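Local coordinates for endo-arabinase (Bacteroides thetaiotaomicron, PDB 5C0P), which probably hydrolyses the internal glycosidic linkages of arabinan as a glycoside hydrolase of family 43, and binds magnesium, at residues A[48-53]-A[66-71]; A[73-78]-A[96-101]. All blocks are in the same frame, centred on the assembly; numbering follows the deposited sequence.

Interaction 1 of 2, residues A[48-53]-A[66-71]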
# COMPACT_ATOMS: atom_id res chain seq x y z
N LEU A 48 -1.62 -11.58 -12.90
CA LEU A 48 -1.14 -12.86 -12.33
C LEU A 48 0.38 -12.97 -12.35
O LEU A 48 0.95 -14.06 -12.45
CB LEU A 48 -1.81 -14.05 -13.02
CG LEU A 48 -3.33 -14.08 -12.81
CD1 LEU A 48 -3.98 -15.28 -13.48
CD2 LEU A 48 -3.65 -14.07 -11.32
N LYS A 49 1.03 -11.81 -12.25
CA LYS A 49 2.47 -11.74 -12.08
C LYS A 49 2.83 -10.33 -11.71
O LYS A 49 2.09 -9.39 -12.00
CB LYS A 49 3.20 -12.14 -13.36
CG LYS A 49 2.79 -11.39 -14.61
CD LYS A 49 3.10 -12.23 -15.85
CE LYS A 49 2.66 -11.55 -17.13
NZ LYS A 49 1.20 -11.39 -17.22
N ILE A 50 3.98 -10.17 -11.06
CA ILE A 50 4.45 -8.85 -10.70
C ILE A 50 5.58 -8.45 -11.64
O ILE A 50 6.57 -9.17 -11.78
CB ILE A 50 4.93 -8.78 -9.23
CG1 ILE A 50 3.83 -9.29 -8.28
CG2 ILE A 50 5.36 -7.35 -8.84
CD1 ILE A 50 2.49 -8.57 -8.41
N ARG A 51 5.39 -7.31 -12.31
CA ARG A 51 6.37 -6.76 -13.24
C ARG A 51 7.10 -5.64 -12.52
O ARG A 51 6.54 -5.01 -11.63
CB ARG A 51 5.64 -6.21 -14.48
CG ARG A 51 6.52 -5.70 -15.60
CD ARG A 51 6.78 -6.78 -16.61
NE ARG A 51 7.30 -6.28 -17.88
CZ ARG A 51 6.61 -6.31 -19.02
NH1 ARG A 51 7.15 -5.84 -20.14
NH2 ARG A 51 5.38 -6.82 -19.04
N VAL A 52 8.35 -5.38 -12.90
CA VAL A 52 9.08 -4.29 -12.27
C VAL A 52 9.72 -3.37 -13.31
O VAL A 52 10.38 -3.82 -14.24
CB VAL A 52 10.14 -4.83 -11.26
CG1 VAL A 52 11.07 -5.85 -11.91
CG2 VAL A 52 10.92 -3.67 -10.64
N TYR A 53 9.47 -2.08 -13.15
CA TYR A 53 10.14 -1.06 -13.96
C TYR A 53 11.10 -0.30 -13.06
O TYR A 53 10.90 -0.23 -11.85
CB TYR A 53 9.12 -0.09 -14.55
CG TYR A 53 8.29 -0.60 -15.72
CD1 TYR A 53 8.39 -1.92 -16.18
CD2 TYR A 53 7.42 0.24 -16.38
CE1 TYR A 53 7.63 -2.36 -17.27
CE2 TYR A 53 6.66 -0.19 -17.46
CZ TYR A 53 6.77 -1.49 -17.90
OH TYR A 53 5.99 -1.88 -18.98
N TYR A 66 10.05 -9.58 -14.77
CA TYR A 66 9.13 -10.00 -13.71
C TYR A 66 9.87 -10.24 -12.41
O TYR A 66 10.86 -10.98 -12.37
CB TYR A 66 8.39 -11.27 -14.14
CG TYR A 66 7.64 -11.10 -15.44
CD1 TYR A 66 6.53 -10.27 -15.52
CD2 TYR A 66 8.06 -11.76 -16.58
CE1 TYR A 66 5.85 -10.12 -16.71
CE2 TYR A 66 7.38 -11.62 -17.77
CZ TYR A 66 6.28 -10.79 -17.83
OH TYR A 66 5.61 -10.64 -19.02
N SER A 67 9.37 -9.62 -11.35
CA SER A 67 9.95 -9.78 -10.02
C SER A 67 9.28 -10.91 -9.25
O SER A 67 9.86 -11.45 -8.32
CB SER A 67 9.87 -8.47 -9.24
OG SER A 67 8.53 -8.04 -9.08
N PHE A 68 8.05 -11.28 -9.63
CA PHE A 68 7.42 -12.46 -9.03
C PHE A 68 6.46 -13.17 -9.97
O PHE A 68 5.47 -12.59 -10.44
CB PHE A 68 6.67 -12.13 -7.73
CG PHE A 68 6.05 -13.35 -7.09
CD1 PHE A 68 6.85 -14.42 -6.72
CD2 PHE A 68 4.68 -13.43 -6.87
CE1 PHE A 68 6.31 -15.56 -6.15
CE2 PHE A 68 4.13 -14.58 -6.28
CZ PHE A 68 4.95 -15.64 -5.93
N ILE A 69 6.76 -14.44 -10.24
CA ILE A 69 5.84 -15.36 -10.89
C ILE A 69 5.64 -16.51 -9.93
O ILE A 69 6.62 -17.15 -9.54
CB ILE A 69 6.45 -15.97 -12.16
CG1 ILE A 69 7.00 -14.89 -13.09
CG2 ILE A 69 5.42 -16.87 -12.87
CD1 ILE A 69 5.95 -14.18 -13.87
N ALA A 70 4.40 -16.78 -9.55
CA ALA A 70 4.13 -17.84 -8.57
C ALA A 70 4.43 -19.22 -9.13
O ALA A 70 4.04 -19.55 -10.26
CB ALA A 70 2.68 -17.78 -8.10
N LYS A 71 5.12 -20.04 -8.34
CA LYS A 71 5.22 -21.46 -8.64
C LYS A 71 3.87 -22.09 -8.34
O LYS A 71 3.03 -21.48 -7.67
CB LYS A 71 6.34 -22.12 -7.83
CG LYS A 71 7.73 -21.62 -8.20
CD LYS A 71 8.81 -22.25 -7.33
O HOH W 1 2.51 -16.00 -11.42

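Interaction 2 of 2, residues A[73-78]-A[96-101]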
# COMPACT_ATOMS: atom_id res chain seq x y z
N ASP A 73 2.96 -24.37 -6.37
CA ASP A 73 2.70 -24.67 -4.97
C ASP A 73 2.52 -23.43 -4.08
O ASP A 73 2.27 -23.57 -2.88
CB ASP A 73 3.76 -25.61 -4.38
CG ASP A 73 5.16 -25.00 -4.37
OD1 ASP A 73 5.35 -23.87 -4.87
OD2 ASP A 73 6.08 -25.68 -3.87
N PHE A 74 2.62 -22.24 -4.66
CA PHE A 74 2.35 -21.03 -3.90
C PHE A 74 0.89 -20.99 -3.48
O PHE A 74 -0.00 -21.34 -4.26
CB PHE A 74 2.67 -19.80 -4.73
CG PHE A 74 2.55 -18.50 -3.98
CD1 PHE A 74 3.33 -18.25 -2.85
CD2 PHE A 74 1.67 -17.53 -4.41
CE1 PHE A 74 3.22 -17.03 -2.16
CE2 PHE A 74 1.55 -16.31 -3.73
CZ PHE A 74 2.33 -16.07 -2.60
N TRP A 75 0.63 -20.55 -2.25
CA TRP A 75 -0.70 -20.62 -1.69
C TRP A 75 -1.73 -19.77 -2.43
O TRP A 75 -2.91 -20.12 -2.45
CB TRP A 75 -0.68 -20.18 -0.22
CG TRP A 75 -0.56 -18.69 -0.02
CD1 TRP A 75 0.59 -17.97 0.10
CD2 TRP A 75 -1.64 -17.74 0.10
NE1 TRP A 75 0.31 -16.63 0.27
CE2 TRP A 75 -1.05 -16.47 0.29
CE3 TRP A 75 -3.03 -17.85 0.07
CZ2 TRP A 75 -1.82 -15.31 0.44
CZ3 TRP A 75 -3.80 -16.69 0.22
CH2 TRP A 75 -3.19 -15.44 0.41
N GLY A 76 -1.28 -18.66 -3.00
CA GLY A 76 -2.21 -17.68 -3.55
C GLY A 76 -2.06 -17.54 -5.06
O GLY A 76 -1.25 -16.75 -5.54
N GLN A 77 -2.87 -18.28 -5.80
CA GLN A 77 -2.74 -18.28 -7.25
C GLN A 77 -3.55 -17.18 -7.92
O GLN A 77 -3.41 -16.96 -9.13
CB GLN A 77 -3.10 -19.64 -7.83
CG GLN A 77 -2.19 -20.78 -7.35
CD GLN A 77 -0.79 -20.70 -7.93
OE1 GLN A 77 -0.61 -20.35 -9.10
NE2 GLN A 77 0.21 -21.03 -7.11
N GLN A 78 -4.38 -16.48 -7.16
CA GLN A 78 -5.25 -15.44 -7.73
C GLN A 78 -4.92 -14.05 -7.21
O GLN A 78 -4.26 -13.91 -6.17
CB GLN A 78 -6.73 -15.75 -7.46
CG GLN A 78 -7.21 -17.02 -8.14
CD GLN A 78 -8.65 -17.36 -7.83
OE1 GLN A 78 -8.96 -18.48 -7.42
NE2 GLN A 78 -9.55 -16.41 -8.04
N THR A 96 2.14 -8.43 -1.19
CA THR A 96 1.15 -8.49 -2.26
C THR A 96 -0.06 -9.29 -1.79
O THR A 96 0.07 -10.17 -0.94
CB THR A 96 1.75 -9.12 -3.55
OG1 THR A 96 2.85 -8.31 -3.99
CG2 THR A 96 0.73 -9.18 -4.69
N THR A 97 -1.23 -8.97 -2.34
CA THR A 97 -2.46 -9.62 -1.91
C THR A 97 -2.89 -10.70 -2.89
O THR A 97 -2.90 -10.50 -4.11
CB THR A 97 -3.56 -8.56 -1.69
OG1 THR A 97 -3.17 -7.70 -0.61
CG2 THR A 97 -4.89 -9.22 -1.36
N PHE A 98 -3.25 -11.87 -2.35
CA PHE A 98 -3.61 -13.02 -3.16
C PHE A 98 -4.84 -13.69 -2.58
O PHE A 98 -5.23 -13.40 -1.46
CB PHE A 98 -2.48 -14.07 -3.15
CG PHE A 98 -1.13 -13.55 -3.56
CD1 PHE A 98 -0.74 -13.54 -4.90
CD2 PHE A 98 -0.21 -13.13 -2.60
CE1 PHE A 98 0.52 -13.08 -5.28
CE2 PHE A 98 1.05 -12.67 -2.96
CZ PHE A 98 1.42 -12.65 -4.31
N SER A 99 -5.43 -14.60 -3.35
CA SER A 99 -6.44 -15.50 -2.82
C SER A 99 -6.34 -16.82 -3.56
O SER A 99 -5.55 -16.95 -4.50
CB SER A 99 -7.85 -14.92 -2.97
OG SER A 99 -8.22 -14.78 -4.33
N ASN A 100 -7.11 -17.81 -3.14
CA ASN A 100 -7.13 -19.09 -3.82
C ASN A 100 -8.46 -19.75 -3.55
O ASN A 100 -9.16 -19.34 -2.62
CB ASN A 100 -5.99 -19.98 -3.29
CG ASN A 100 -5.45 -20.94 -4.33
OD1 ASN A 100 -4.80 -20.52 -5.29
ND2 ASN A 100 -5.70 -22.23 -4.15
N ALA A 101 -8.81 -20.75 -4.34
CA ALA A 101 -9.98 -21.55 -4.01
C ALA A 101 -9.76 -22.13 -2.61
O ALA A 101 -8.71 -22.72 -2.34
CB ALA A 101 -10.17 -22.65 -5.03
O HOH W 2 -7.18 -20.81 -6.89

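Interaction 1 of 2, residues A[48-53]-A[66-71]
Ile50 meets Phe68 and Ser67 where the two segments run antiparallel, and here the backbone is gripped closely. Ile50 N gives a nearly straight bond to Phe68 O (2.9 Å, 176° at the hydrogen), in the carbonyl plane. Going the other way, Ile50 O takes two N-H groups: Ser67 N at 2.9 Å and, weakly, Phe68 N at 3.4 Å. On this buried side Ile50 CG2 lies 3.3 Å from Ser67 OG, whose polar partner is His43 ND1, while Ile50 CG1 packs near Phe68 CB. Val52 adds its CG1 against Ser67 CB. Beyond them, Phe80 and Pro83 of strand 78-88 touch Ile50.

The solvent side is built differently, from long chains laid against an exposed ring. Lys49 and Arg51 both bring aliphatic carbons to one corner of Tyr66: Lys49 CE and Arg51 CD each come within 3.5 Å of Tyr66 CE1. With Lys49 CG set between its backbone N and carbonyl carbon (chi1 54°), the lysine slants across the tyrosine, and a bend at chi4 delivers NZ to the carbonyls of Asn46 and Asn47. Arg51 reaches past the ring to a salt bridge with Asp63. The one tight spot out here is Lys49 CB against Ile69 CD1, 3.5 Å apart. Were Lys49 cut back to an alanine, Tyr66 would be likely to turn more freely and the Asn46 and Asn47 carbonyls to lose their ammonium partner. Farther along, direct contact gives way to a water linking Leu48 O to Ala70 N.

Two residues, Ser67 and Phe68, facing the single Ile50 make a classic beta bulge, set in the hairpin of strands 50-55 and 60-68 within a blade of the beta-propeller fold of family 43.

Interaction 2 of 2, residues A[73-78]-A[96-101]
The face of the Phe98 ring receives the edge of Phe74, whose CG stands anti to the backbone N (chi1 -174°): a T-shaped stack with centroids 4.8 Å apart, planes at 81° and Phe74 CE2 over the centre of the face. Phe98 CB makes an off-centre CH-pi contact with the six-membered ring of Trp75, and Phe98 O lies 3.4 Å from Trp75 CH2. Beside them Gly76 CA comes 3.6 Å from Phe98 CB. A CB built on Gly76 would point to within about 2.3 Å of Phe98 CB, which suggests why glycine suits this position.

Ser99 carries the backbone pairing. Its O accepts from Gln78 N at 2.9 Å, and its N donates to Gln78 O at 3.1 Å, approaching from above the carbonyl plane. Gln77 and Gln78 both face Ser99, a classic beta bulge; Ser99 OG turns to Asp79.

At Asn100 the side chain does a backbone's work: OD1 accepts from Gln77 N at 3.0 Å, while CB sits 3.2 Å from Trp75 O. Ala101 N then reaches Gln78 OE1 through a water.

Apolar rings at one end thus grade into polar bonds at the other. The Gln77 N-H, which the bulge turns badly for Ser99 O, is taken up by Asn100 OD1, a side-chain oxygen standing in for a backbone carbonyl.

In the fold
From the N terminus, interaction 1 comes first, closing the hairpin that runs from strand 50-55 back along strand 60-68. The chain then leaves that sheet, passes Lys71 and enters 73-78, where interaction 2 ties the start of strand 78-88 to the far end of strand 91-100 and so closes the next hairpin. The two loops follow in series; neither nests in nor crosses the other. Their centres lie about 13 Å apart, and they touch: Phe68 packs against both Phe74 and Phe98, Leu48 CD2 packs against Gln77 O, and Gln77 NE2 probably bonds to Lys71 O. Together they join two successive antiparallel sheets of the propeller through a shared aromatic cluster.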